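Local coordinates for OmpT protein (Vibrio cholerae serotype O1, PDB 6EHD) that probably forms a general diffusion channel, a beta-barrel porin of the outer membrane through which ions and small solutes pass, at residues Phe84-Thr89 against Asp115-Ser120; Thr90-Tyr95 against Leu108-Leu113; Val133-Gly138 against Ala149-Gly154; Gly166-Asp171 against Thr193-Glu198. The protein carries 1 engineered substitution. All coordinates share one frame; numbering follows the deposited sequence.

Interaction 1. Residues Phe84-Thr89 against Asp115-Ser120; sequences FGKQWT and DALHDS
Lys86 and Asp119 run alongside each other in the same direction, so the carboxylate follows the lysine chain rather than meeting its ammonium. With CG opposite the backbone N (chi1 180°) and every later torsion extended, Lys86 places CE 3.1 Å from Asp119 OD1. Its NZ stays 4.1 Å from Asp119 OD1, too far for a salt bridge, and is hydrogen-bonded instead to Val68 O. Next along the chain, the indole of Trp88 crosses Leu117 at a slant: Leu117, chi1 167°, swings CD1 back to 3.7 Å from Trp88 CZ3 although its CB leads away from the facing segment. Ala116 O sits at the edge of that indole, near its plane. The same oxygen accepts the N-H of Thr89 (Thr89 N to Ala116 O 2.9 Å), the donor standing well above the carbonyl plane. The backbones of Gln87 and His118 exchange two bonds, a straight one from Gln87 N to His118 O at 3.3 Å and a weak return from His118 N. His118 ND1 takes the N-H of Ser120, and its NE2 is bound to Gln146 O, which together fix the imidazole's rotation. Gln87 with His118 and Trp88 with Leu117 form two antiparallel bridge pairs, the first hydrogen-bonded and the second not, with Thr89 at the N-cap of helix 90-94. This short strand pair closes the neck of a loop folded into the barrel, the place of the constriction loop L3 in general porins.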
# COMPACT_ATOMS: atom_id res chain seq x y z
N PHE A 84 -6.63 17.36 3.86
CA PHE A 84 -5.50 18.09 3.24
C PHE A 84 -4.18 17.83 3.95
O PHE A 84 -4.12 17.87 5.21
CB PHE A 84 -5.77 19.69 3.33
CG PHE A 84 -7.12 20.14 2.74
CD1 PHE A 84 -8.28 20.04 3.47
CD2 PHE A 84 -7.18 20.68 1.48
CE1 PHE A 84 -9.49 20.40 2.92
CE2 PHE A 84 -8.41 21.05 0.91
CZ PHE A 84 -9.55 20.88 1.61
N GLY A 85 -3.10 17.75 3.15
CA GLY A 85 -1.70 17.68 3.65
C GLY A 85 -0.93 16.42 3.18
O GLY A 85 -1.20 15.89 2.10
N LYS A 86 0.00 15.94 4.00
CA LYS A 86 0.96 14.84 3.63
C LYS A 86 0.24 13.53 4.02
O LYS A 86 -0.03 13.29 5.23
CB LYS A 86 2.26 14.98 4.41
CG LYS A 86 3.26 13.90 4.08
CD LYS A 86 4.60 14.04 4.81
CE LYS A 86 5.62 13.11 4.13
NZ LYS A 86 6.91 13.05 4.84
N GLN A 87 -0.11 12.69 3.00
CA GLN A 87 -1.01 11.56 3.20
C GLN A 87 -0.59 10.35 2.36
O GLN A 87 0.03 10.50 1.29
CB GLN A 87 -2.45 12.00 2.75
CG GLN A 87 -3.06 13.08 3.64
CD GLN A 87 -4.36 13.63 3.18
OE1 GLN A 87 -5.44 13.15 3.61
NE2 GLN A 87 -4.30 14.70 2.29
N TRP A 88 -1.04 9.17 2.77
CA TRP A 88 -0.93 7.98 1.86
C TRP A 88 -1.86 8.20 0.63
O TRP A 88 -2.90 8.91 0.79
CB TRP A 88 -1.26 6.68 2.57
CG TRP A 88 -0.51 6.45 3.84
CD1 TRP A 88 -1.07 6.21 5.06
CD2 TRP A 88 0.88 6.63 4.07
NE1 TRP A 88 -0.11 6.14 6.02
CE2 TRP A 88 1.11 6.40 5.43
CE3 TRP A 88 1.99 6.98 3.25
CZ2 TRP A 88 2.38 6.50 6.01
CZ3 TRP A 88 3.26 7.06 3.82
CH2 TRP A 88 3.44 6.82 5.19
N THR A 89 -1.57 7.57 -0.50
CA THR A 89 -2.52 7.63 -1.66
C THR A 89 -3.86 6.91 -1.37
O THR A 89 -3.94 5.97 -0.54
CB THR A 89 -1.92 7.10 -2.97
OG1 THR A 89 -1.65 5.70 -2.88
CG2 THR A 89 -0.66 7.85 -3.37
N ASP A 115 5.54 5.33 -4.48
CA ASP A 115 5.75 4.63 -3.19
C ASP A 115 4.57 4.90 -2.19
O ASP A 115 4.78 4.97 -1.01
CB ASP A 115 7.10 5.05 -2.53
CG ASP A 115 8.32 4.67 -3.38
OD1 ASP A 115 8.22 3.81 -4.30
OD2 ASP A 115 9.39 5.26 -3.13
N ALA A 116 3.36 5.11 -2.72
CA ALA A 116 2.16 5.16 -1.96
C ALA A 116 2.02 6.45 -1.15
O ALA A 116 1.15 6.52 -0.30
CB ALA A 116 1.99 3.91 -1.09
N LEU A 117 2.76 7.50 -1.50
CA LEU A 117 2.75 8.74 -0.73
C LEU A 117 2.80 9.97 -1.66
O LEU A 117 3.56 9.92 -2.63
CB LEU A 117 4.02 8.71 0.14
CG LEU A 117 4.55 9.94 0.88
CD1 LEU A 117 3.56 10.29 1.96
CD2 LEU A 117 5.93 9.71 1.49
N HIS A 118 2.08 11.04 -1.29
CA HIS A 118 2.21 12.40 -1.91
C HIS A 118 2.03 13.40 -0.80
O HIS A 118 1.05 13.36 0.02
CB HIS A 118 1.21 12.59 -3.06
CG HIS A 118 1.45 13.80 -3.95
ND1 HIS A 118 1.28 15.11 -3.52
CD2 HIS A 118 1.76 13.88 -5.27
CE1 HIS A 118 1.57 15.93 -4.52
NE2 HIS A 118 1.80 15.21 -5.61
N ASP A 119 3.01 14.31 -0.72
CA ASP A 119 3.11 15.29 0.38
C ASP A 119 2.11 16.45 0.35
O ASP A 119 1.97 17.22 1.32
CB ASP A 119 4.53 15.93 0.41
CG ASP A 119 5.63 14.95 0.81
OD1 ASP A 119 5.33 13.78 1.13
OD2 ASP A 119 6.83 15.35 0.75
N SER A 120 1.44 16.64 -0.76
CA SER A 120 0.47 17.72 -0.79
C SER A 120 -0.77 17.28 -1.57
O SER A 120 -0.89 17.59 -2.76
CB SER A 120 1.08 19.01 -1.40
OG SER A 120 0.06 19.98 -1.41

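Interaction 2. Residues Thr90-Tyr95 against Leu108-Leu113; sequences TSDDVY and LRYGTL. With C8E ((hydroxyethyloxy)tri(ethyloxy)octane), chain B.
Tyr110 reaches across to the short helix 90-94 and gives its phenol proton to Asp92, with OH 2.7 Å from Asp92 OD1. The carboxylate receives it on the anti lone pair of OD1, the side away from its other oxygen, and its plane is turned 55° from the tyrosine ring. One face of the Tyr110 ring lies against the helix backbone: Ser91 O stands 3.8 Å above its centre, with Asp92 N nearer the rim. Ser91 CB presses on the root of the same side chain, 3.4 Å from Tyr110 CB. A chi1 of 58° sets the Tyr110 ring between its own backbone N and carbonyl carbon, turned toward the helix. The hydroxyl also lies at the edge of the Tyr95 ring, in its plane, 3.3 Å from Tyr95 CE1. Leu108 covers a face of Tyr95, its CD1 3.5 Å from the ring centroid and only 11° off the normal, a CH-pi contact made with the two side chains at about a right angle.

Further out, Ser91 OG is hydrogen-bonded to Glu150 and to Thr89, while Tyr95 OH is held by Asp98 and by the backbone N of Lys300. Asp92 OD2 bonds the amine nitrogen of a bound MES, probably from the crystallisation liquor and probably protonated there. The two oxygens of Asp92 thus have different partners: the phenol on one, with the MES nitrogen on the other, would restrict the carboxylate's rotation, and a carboxylate of this kind could attract a cationic group.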
# COMPACT_ATOMS: atom_id res chain seq x y z
N THR A 90 -4.93 7.39 -2.02
CA THR A 90 -6.23 6.74 -2.01
C THR A 90 -6.06 5.23 -2.51
O THR A 90 -6.67 4.31 -1.93
CB THR A 90 -7.23 7.46 -2.97
OG1 THR A 90 -7.42 8.80 -2.51
CG2 THR A 90 -8.58 6.73 -3.01
N SER A 91 -5.21 5.07 -3.53
CA SER A 91 -4.90 3.68 -4.03
C SER A 91 -4.32 2.75 -2.95
O SER A 91 -4.62 1.51 -2.92
CB SER A 91 -3.99 3.76 -5.30
OG SER A 91 -2.85 4.61 -5.07
N ASP A 92 -3.50 3.30 -2.06
CA ASP A 92 -2.92 2.54 -0.90
C ASP A 92 -3.97 2.24 0.13
O ASP A 92 -3.98 1.12 0.68
CB ASP A 92 -1.78 3.29 -0.29
CG ASP A 92 -0.90 2.47 0.68
OD1 ASP A 92 -0.29 1.50 0.26
OD2 ASP A 92 -0.78 2.89 1.85
N ASP A 93 -4.91 3.19 0.38
CA ASP A 93 -5.98 2.98 1.37
C ASP A 93 -6.89 1.84 0.89
O ASP A 93 -7.33 0.94 1.68
CB ASP A 93 -6.86 4.24 1.52
CG ASP A 93 -6.15 5.45 2.13
OD1 ASP A 93 -5.06 5.32 2.72
OD2 ASP A 93 -6.76 6.60 1.96
N VAL A 94 -7.27 1.87 -0.41
CA VAL A 94 -8.23 0.86 -0.95
C VAL A 94 -7.53 -0.52 -1.12
O VAL A 94 -8.08 -1.53 -0.75
CB VAL A 94 -8.80 1.32 -2.29
CG1 VAL A 94 -9.51 0.21 -3.10
CG2 VAL A 94 -9.65 2.59 -2.18
N TYR A 95 -6.30 -0.53 -1.63
CA TYR A 95 -5.44 -1.70 -1.70
C TYR A 95 -6.08 -2.82 -2.58
O TYR A 95 -6.63 -2.49 -3.71
CB TYR A 95 -4.99 -2.15 -0.27
CG TYR A 95 -3.65 -2.88 -0.23
CD1 TYR A 95 -2.46 -2.30 -0.78
CD2 TYR A 95 -3.50 -4.16 0.41
CE1 TYR A 95 -1.24 -2.97 -0.77
CE2 TYR A 95 -2.22 -4.78 0.48
CZ TYR A 95 -1.11 -4.23 -0.14
OH TYR A 95 0.15 -4.85 -0.08
N LEU A 108 -0.33 -5.53 -7.17
CA LEU A 108 -1.03 -4.27 -6.98
C LEU A 108 -0.12 -3.20 -7.54
O LEU A 108 1.04 -3.10 -7.12
CB LEU A 108 -1.44 -4.07 -5.50
CG LEU A 108 -2.20 -5.24 -4.87
CD1 LEU A 108 -2.50 -4.95 -3.40
CD2 LEU A 108 -3.53 -5.65 -5.57
N ARG A 109 -0.58 -2.52 -8.61
CA ARG A 109 0.37 -1.80 -9.48
C ARG A 109 0.29 -0.24 -9.39
O ARG A 109 0.79 0.45 -10.27
CB ARG A 109 0.17 -2.23 -10.94
CG ARG A 109 0.21 -3.73 -11.19
CD ARG A 109 1.42 -4.46 -10.55
NE ARG A 109 2.71 -3.86 -10.97
CZ ARG A 109 3.76 -3.60 -10.20
NH1 ARG A 109 3.79 -3.94 -8.91
NH2 ARG A 109 4.85 -3.00 -10.74
N TYR A 110 -0.36 0.29 -8.36
CA TYR A 110 -0.57 1.76 -8.22
C TYR A 110 0.74 2.53 -7.79
O TYR A 110 0.79 3.76 -7.98
CB TYR A 110 -1.67 2.06 -7.16
CG TYR A 110 -1.39 1.53 -5.76
CD1 TYR A 110 -1.76 0.21 -5.39
CD2 TYR A 110 -0.70 2.29 -4.82
CE1 TYR A 110 -1.42 -0.31 -4.13
CE2 TYR A 110 -0.35 1.78 -3.57
CZ TYR A 110 -0.72 0.49 -3.21
OH TYR A 110 -0.36 0.03 -1.95
N GLY A 111 1.68 1.84 -7.12
CA GLY A 111 2.74 2.44 -6.34
C GLY A 111 4.09 2.52 -7.01
O GLY A 111 5.09 2.92 -6.39
N THR A 112 4.14 2.10 -8.25
CA THR A 112 5.44 1.93 -8.96
C THR A 112 6.33 3.21 -8.96
O THR A 112 7.55 3.08 -8.75
CB THR A 112 5.19 1.47 -10.41
OG1 THR A 112 4.25 0.40 -10.34
CG2 THR A 112 6.50 1.01 -11.14
N LEU A 113 5.71 4.37 -9.14
CA LEU A 113 6.35 5.70 -9.06
C LEU A 113 6.21 6.50 -7.75
O LEU A 113 7.14 7.26 -7.40
CB LEU A 113 5.89 6.56 -10.25
CG LEU A 113 5.94 5.97 -11.67
CD1 LEU A 113 5.43 6.93 -12.74
CD2 LEU A 113 7.31 5.47 -12.06
O9 C8E B . -10.26 5.68 3.57
C10 C8E B . -10.47 6.52 4.70
C11 C8E B . -11.63 6.14 5.59
O12 C8E B . -12.69 5.53 4.85
C13 C8E B . -13.84 5.24 5.65
C14 C8E B . -14.87 4.42 4.86
O15 C8E B . -14.33 3.26 4.17
C16 C8E B . -15.40 2.48 3.60
C17 C8E B . -14.93 1.59 2.46
O18 C8E B . -13.63 1.08 2.61
C19 C8E B . -13.08 0.20 1.63
C20 C8E B . -12.02 0.87 0.77
O21 C8E B . -11.03 1.37 1.64

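Interaction 3. Residues Val133-Gly138 against Ala149-Gly154; sequences VKAGYG and AELYVG. With C8E ((hydroxyethyloxy)tri(ethyloxy)octane), chain B.
Leu151 lays its CD1 methyl over the neighbouring strand, where it meets Val133 CG1 at 3.9 Å and Ala135 CB at 4.1 Å. Its chi1 of 171°, which sets CG opposite the backbone N, turns the isobutyl group toward these two partners. The face carrying Val133, Ala135 and Leu151, continued by Tyr137 and Ala149, points outward from the barrel, where apolar groups probably meet lipid.

Beneath the side chains the strands run antiparallel, 177° apart. Lys134 pairs with Tyr152 through two backbone bonds, the shorter from Tyr152 N to Lys134 O at 2.9 Å, and Gly136 pairs with Glu150 in the same way. The side chains of Lys134, Glu150 and Tyr152 lie on the other face, toward the barrel interior, where Lys134 and Tyr152 diverge. Tyr152 bonds Tyr215 through its hydroxyl, and Glu150 is held by Tyr196. The Lys134 chain runs out extended to a detergent that curls round its NZ. Four ether oxygens and the terminal hydroxyl O21 of C8E (chain B) surround that nitrogen and must share its three N-H groups, O21 nearest to NZ at 2.6 Å and O9 at 2.9 Å. Such wrapping resembles crown-ether binding of an ammonium and is consistent with a protonated lysine, its charge spread over several weak acceptors, with Trp132 adding a cation-pi contact.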
# COMPACT_ATOMS: atom_id res chain seq x y z
N VAL A 133 -17.43 6.23 -2.17
CA VAL A 133 -16.57 6.82 -3.19
C VAL A 133 -15.37 7.42 -2.51
O VAL A 133 -15.52 8.09 -1.47
CB VAL A 133 -17.32 7.95 -3.99
CG1 VAL A 133 -16.43 8.53 -5.05
CG2 VAL A 133 -18.61 7.44 -4.56
N LYS A 134 -14.17 7.20 -3.08
CA LYS A 134 -12.93 7.76 -2.56
C LYS A 134 -12.13 8.33 -3.70
O LYS A 134 -11.89 7.68 -4.73
CB LYS A 134 -12.06 6.76 -1.73
CG LYS A 134 -12.77 6.16 -0.54
CD LYS A 134 -11.89 5.17 0.29
CE LYS A 134 -12.76 4.57 1.42
NZ LYS A 134 -12.00 3.71 2.39
N ALA A 135 -11.67 9.55 -3.53
CA ALA A 135 -10.85 10.18 -4.54
C ALA A 135 -9.72 11.04 -4.02
O ALA A 135 -9.66 11.37 -2.83
CB ALA A 135 -11.81 10.98 -5.42
N GLY A 136 -8.73 11.30 -4.86
CA GLY A 136 -7.62 12.16 -4.47
C GLY A 136 -6.95 12.90 -5.62
O GLY A 136 -6.96 12.48 -6.78
N TYR A 137 -6.34 14.03 -5.27
CA TYR A 137 -5.51 14.82 -6.22
C TYR A 137 -4.26 15.35 -5.53
O TYR A 137 -4.33 15.92 -4.46
CB TYR A 137 -6.40 16.01 -6.76
CG TYR A 137 -5.66 17.03 -7.62
CD1 TYR A 137 -5.45 16.82 -9.00
CD2 TYR A 137 -5.18 18.24 -7.06
CE1 TYR A 137 -4.74 17.75 -9.79
CE2 TYR A 137 -4.46 19.16 -7.84
CZ TYR A 137 -4.27 18.93 -9.18
OH TYR A 137 -3.57 19.87 -9.90
N GLY A 138 -3.13 15.23 -6.19
CA GLY A 138 -1.88 15.72 -5.68
C GLY A 138 -1.55 17.05 -6.43
O GLY A 138 -1.56 17.08 -7.69
N ALA A 149 -3.87 11.82 -9.74
CA ALA A 149 -5.28 11.90 -9.71
C ALA A 149 -5.85 10.44 -9.65
O ALA A 149 -5.46 9.60 -10.50
CB ALA A 149 -5.81 12.63 -10.96
N GLU A 150 -6.79 10.22 -8.73
CA GLU A 150 -7.33 8.86 -8.46
C GLU A 150 -8.80 8.87 -8.11
O GLU A 150 -9.27 9.82 -7.49
CB GLU A 150 -6.53 8.22 -7.25
CG GLU A 150 -5.04 8.10 -7.52
CD GLU A 150 -4.27 7.28 -6.44
OE1 GLU A 150 -4.59 7.51 -5.22
OE2 GLU A 150 -3.37 6.49 -6.82
N LEU A 151 -9.52 7.79 -8.46
CA LEU A 151 -10.94 7.61 -8.14
C LEU A 151 -11.26 6.15 -8.03
O LEU A 151 -10.89 5.39 -8.96
CB LEU A 151 -11.84 8.23 -9.26
CG LEU A 151 -13.35 7.96 -9.19
CD1 LEU A 151 -13.92 8.62 -8.00
CD2 LEU A 151 -14.12 8.48 -10.44
N TYR A 152 -11.90 5.77 -6.92
CA TYR A 152 -12.35 4.39 -6.64
C TYR A 152 -13.82 4.42 -6.15
O TYR A 152 -14.23 5.37 -5.41
CB TYR A 152 -11.41 3.71 -5.59
CG TYR A 152 -10.01 3.43 -6.08
CD1 TYR A 152 -9.01 4.40 -6.11
CD2 TYR A 152 -9.63 2.14 -6.49
CE1 TYR A 152 -7.74 4.13 -6.58
CE2 TYR A 152 -8.35 1.85 -6.90
CZ TYR A 152 -7.40 2.83 -6.97
OH TYR A 152 -6.11 2.52 -7.46
N VAL A 153 -14.59 3.35 -6.42
CA VAL A 153 -15.96 3.18 -5.88
C VAL A 153 -16.14 1.77 -5.36
O VAL A 153 -15.55 0.83 -5.94
CB VAL A 153 -17.05 3.48 -6.99
CG1 VAL A 153 -16.92 2.54 -8.16
CG2 VAL A 153 -18.44 3.30 -6.45
N GLY A 154 -17.00 1.53 -4.38
CA GLY A 154 -17.24 0.18 -3.88
C GLY A 154 -18.58 0.07 -3.16
O GLY A 154 -19.25 1.07 -2.85
O9 C8E B . -10.26 5.68 3.57
C10 C8E B . -10.47 6.52 4.70
C11 C8E B . -11.63 6.14 5.59
O12 C8E B . -12.69 5.53 4.85
C13 C8E B . -13.84 5.24 5.65
C14 C8E B . -14.87 4.42 4.86
O15 C8E B . -14.33 3.26 4.17
C16 C8E B . -15.40 2.48 3.60
C17 C8E B . -14.93 1.59 2.46
O18 C8E B . -13.63 1.08 2.61
C19 C8E B . -13.08 0.20 1.63
C20 C8E B . -12.02 0.87 0.77
O21 C8E B . -11.03 1.37 1.64

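Interaction 4. Residues Gly166-Asp171 against Thr193-Glu198; sequences GGQNRD and TNSYFE. With C8E ((hydroxyethyloxy)tri(ethyloxy)octane), chain K.
Gly167 and Tyr196 exchange two backbone hydrogen bonds across these antiparallel strands, with Tyr196 N 2.9 Å from Gly167 O, and Asn169 and Asn194 exchange two more, with Asn194 N 2.8 Å from Asn169 O. CA-H...O contacts fill the pairs between, as from Gly166 CA to Tyr196 O.

Of aromatic contacts the chief one is the Tyr196 ring lying over Gly167, whose O stands 3.6 Å above the ring plane at its centre. A chi1 of 46° folds the ring back over the adjacent strand, and Gly167, having no side chain, allows the close approach.

Apolar and mixed packing lies on the opposite face. Thr193 turns CG2 to the chain of Gln168, 3.5 Å from Gln168 CG, and OG1 to the aliphatic part of Arg170, 3.4 Å from Arg170 CD. The Arg170 guanidinium itself pairs with Asp191. Gln168 OE1 lies 3.0 Å from Ser195 OG.

A water joins the amides: it donates to Asn169 OD1 at 2.7 Å and accepts from Asn194 ND2. Asn169 ND2 binds Gln146 OE1 and Glu147 O, while Asn194 ND2 also serves Arg109 O. Both side-chain amides are therefore fixed in rotation by partners beyond the strand pair, Asn169 being tied to the neighbouring strand 147-157 and the loop before it, and Asn194 to the inward-folded loop.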
# COMPACT_ATOMS: atom_id res chain seq x y z
N GLY A 166 -8.98 3.46 -10.13
CA GLY A 166 -7.63 3.66 -10.55
C GLY A 166 -7.29 5.11 -10.73
O GLY A 166 -7.80 5.99 -10.03
N GLY A 167 -6.32 5.35 -11.59
CA GLY A 167 -5.74 6.68 -11.73
C GLY A 167 -4.51 6.81 -12.59
O GLY A 167 -4.17 5.92 -13.39
N GLN A 168 -3.89 8.00 -12.46
CA GLN A 168 -2.68 8.35 -13.16
C GLN A 168 -1.69 9.11 -12.33
O GLN A 168 -2.08 10.02 -11.58
CB GLN A 168 -3.08 9.18 -14.48
CG GLN A 168 -1.87 9.28 -15.40
CD GLN A 168 -2.28 9.92 -16.74
OE1 GLN A 168 -2.62 9.22 -17.75
NE2 GLN A 168 -2.37 11.20 -16.70
N ASN A 169 -0.41 8.72 -12.41
CA ASN A 169 0.68 9.25 -11.57
C ASN A 169 1.87 9.56 -12.53
O ASN A 169 2.26 8.70 -13.31
CB ASN A 169 1.07 8.24 -10.49
CG ASN A 169 2.21 8.65 -9.57
OD1 ASN A 169 2.93 7.74 -9.12
ND2 ASN A 169 2.34 9.98 -9.16
N ARG A 170 2.34 10.82 -12.53
CA ARG A 170 3.45 11.25 -13.45
C ARG A 170 4.60 11.81 -12.69
O ARG A 170 4.40 12.64 -11.80
CB ARG A 170 2.96 12.33 -14.46
CG ARG A 170 4.01 12.64 -15.55
CD ARG A 170 3.39 13.45 -16.71
NE ARG A 170 4.44 13.94 -17.62
CZ ARG A 170 4.22 14.83 -18.60
NH1 ARG A 170 2.99 15.33 -18.82
NH2 ARG A 170 5.23 15.21 -19.37
N ASP A 171 5.82 11.36 -13.02
CA ASP A 171 7.03 11.91 -12.43
C ASP A 171 7.96 12.35 -13.60
O ASP A 171 8.48 11.51 -14.35
CB ASP A 171 7.77 10.90 -11.59
CG ASP A 171 8.96 11.56 -10.81
OD1 ASP A 171 9.69 12.39 -11.37
OD2 ASP A 171 9.16 11.27 -9.63
N THR A 193 4.93 8.23 -16.87
CA THR A 193 3.52 8.22 -16.42
C THR A 193 3.10 6.75 -16.15
O THR A 193 3.40 5.85 -16.99
CB THR A 193 2.60 8.84 -17.50
OG1 THR A 193 2.98 10.21 -17.72
CG2 THR A 193 1.16 8.93 -17.05
N ASN A 194 2.44 6.51 -15.01
CA ASN A 194 1.86 5.17 -14.67
C ASN A 194 0.38 5.38 -14.62
O ASN A 194 -0.04 6.21 -13.83
CB ASN A 194 2.41 4.75 -13.30
CG ASN A 194 2.00 3.32 -12.90
OD1 ASN A 194 1.73 2.50 -13.76
ND2 ASN A 194 1.98 3.03 -11.55
N SER A 195 -0.38 4.73 -15.54
CA SER A 195 -1.80 4.74 -15.60
C SER A 195 -2.35 3.34 -15.20
O SER A 195 -1.94 2.35 -15.75
CB SER A 195 -2.28 5.09 -17.04
OG SER A 195 -1.69 6.35 -17.38
N TYR A 196 -3.31 3.27 -14.28
CA TYR A 196 -3.71 1.97 -13.73
C TYR A 196 -5.22 1.87 -13.43
O TYR A 196 -5.93 2.85 -13.23
CB TYR A 196 -2.78 1.62 -12.47
CG TYR A 196 -2.64 2.84 -11.50
CD1 TYR A 196 -1.61 3.77 -11.72
CD2 TYR A 196 -3.57 3.08 -10.50
CE1 TYR A 196 -1.48 4.92 -10.93
CE2 TYR A 196 -3.42 4.22 -9.66
CZ TYR A 196 -2.38 5.16 -9.91
OH TYR A 196 -2.22 6.31 -9.13
N PHE A 197 -5.72 0.64 -13.43
CA PHE A 197 -7.11 0.28 -13.19
C PHE A 197 -7.22 -1.10 -12.59
O PHE A 197 -6.46 -2.04 -12.98
CB PHE A 197 -7.90 0.38 -14.57
CG PHE A 197 -9.33 0.00 -14.45
CD1 PHE A 197 -10.21 0.83 -13.80
CD2 PHE A 197 -9.82 -1.16 -15.00
CE1 PHE A 197 -11.55 0.48 -13.64
CE2 PHE A 197 -11.14 -1.53 -14.81
CZ PHE A 197 -12.01 -0.69 -14.15
N GLU A 198 -8.22 -1.30 -11.67
CA GLU A 198 -8.37 -2.56 -10.99
C GLU A 198 -9.82 -2.85 -10.66
O GLU A 198 -10.65 -1.93 -10.53
CB GLU A 198 -7.56 -2.53 -9.64
CG GLU A 198 -8.08 -1.61 -8.57
CD GLU A 198 -9.23 -2.12 -7.66
OE1 GLU A 198 -9.35 -3.33 -7.46
OE2 GLU A 198 -10.03 -1.28 -7.12
C1 C8E K . -14.75 -0.34 -17.57
C2 C8E K . -14.00 0.86 -18.14
C3 C8E K . -12.55 0.54 -18.33
C4 C8E K . -11.72 1.76 -18.10
C5 C8E K . -10.33 1.49 -18.52
C6 C8E K . -9.42 2.66 -18.24
C7 C8E K . -8.03 2.13 -18.47
C8 C8E K . -6.91 3.12 -18.25
O9 C8E K . -5.72 2.32 -18.40
C10 C8E K . -5.17 1.80 -17.20
C11 C8E K . -4.59 0.41 -17.43
O12 C8E K . -3.70 0.47 -18.54
O HOH W 1 2.79 5.04 -9.31

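Interaction 2 is nested along the chain inside the loop closed by interaction 1, and their centres lie about 12 Å apart; Ala116 CB packs 3.6 Å from Asp92 OD1. Interactions 3 and 4 belong to the adjoining barrel wall, where strands 147-157 and 160-171 are neighbours: Leu151 N bonds Gly166 O at 2.9 Å. Glu150 is the common junction, since its OE2 lies 2.6 Å from both Ser91 OG and Tyr196 OH, so the loop and two strands of the wall meet on one carboxylate. Arg109 O to Asn194 ND2, 3.1 Å, ties interaction 2 directly to interaction 4. Both interactions 2 and 3 touch C8E (chain B), and all four lie away from the calcium site.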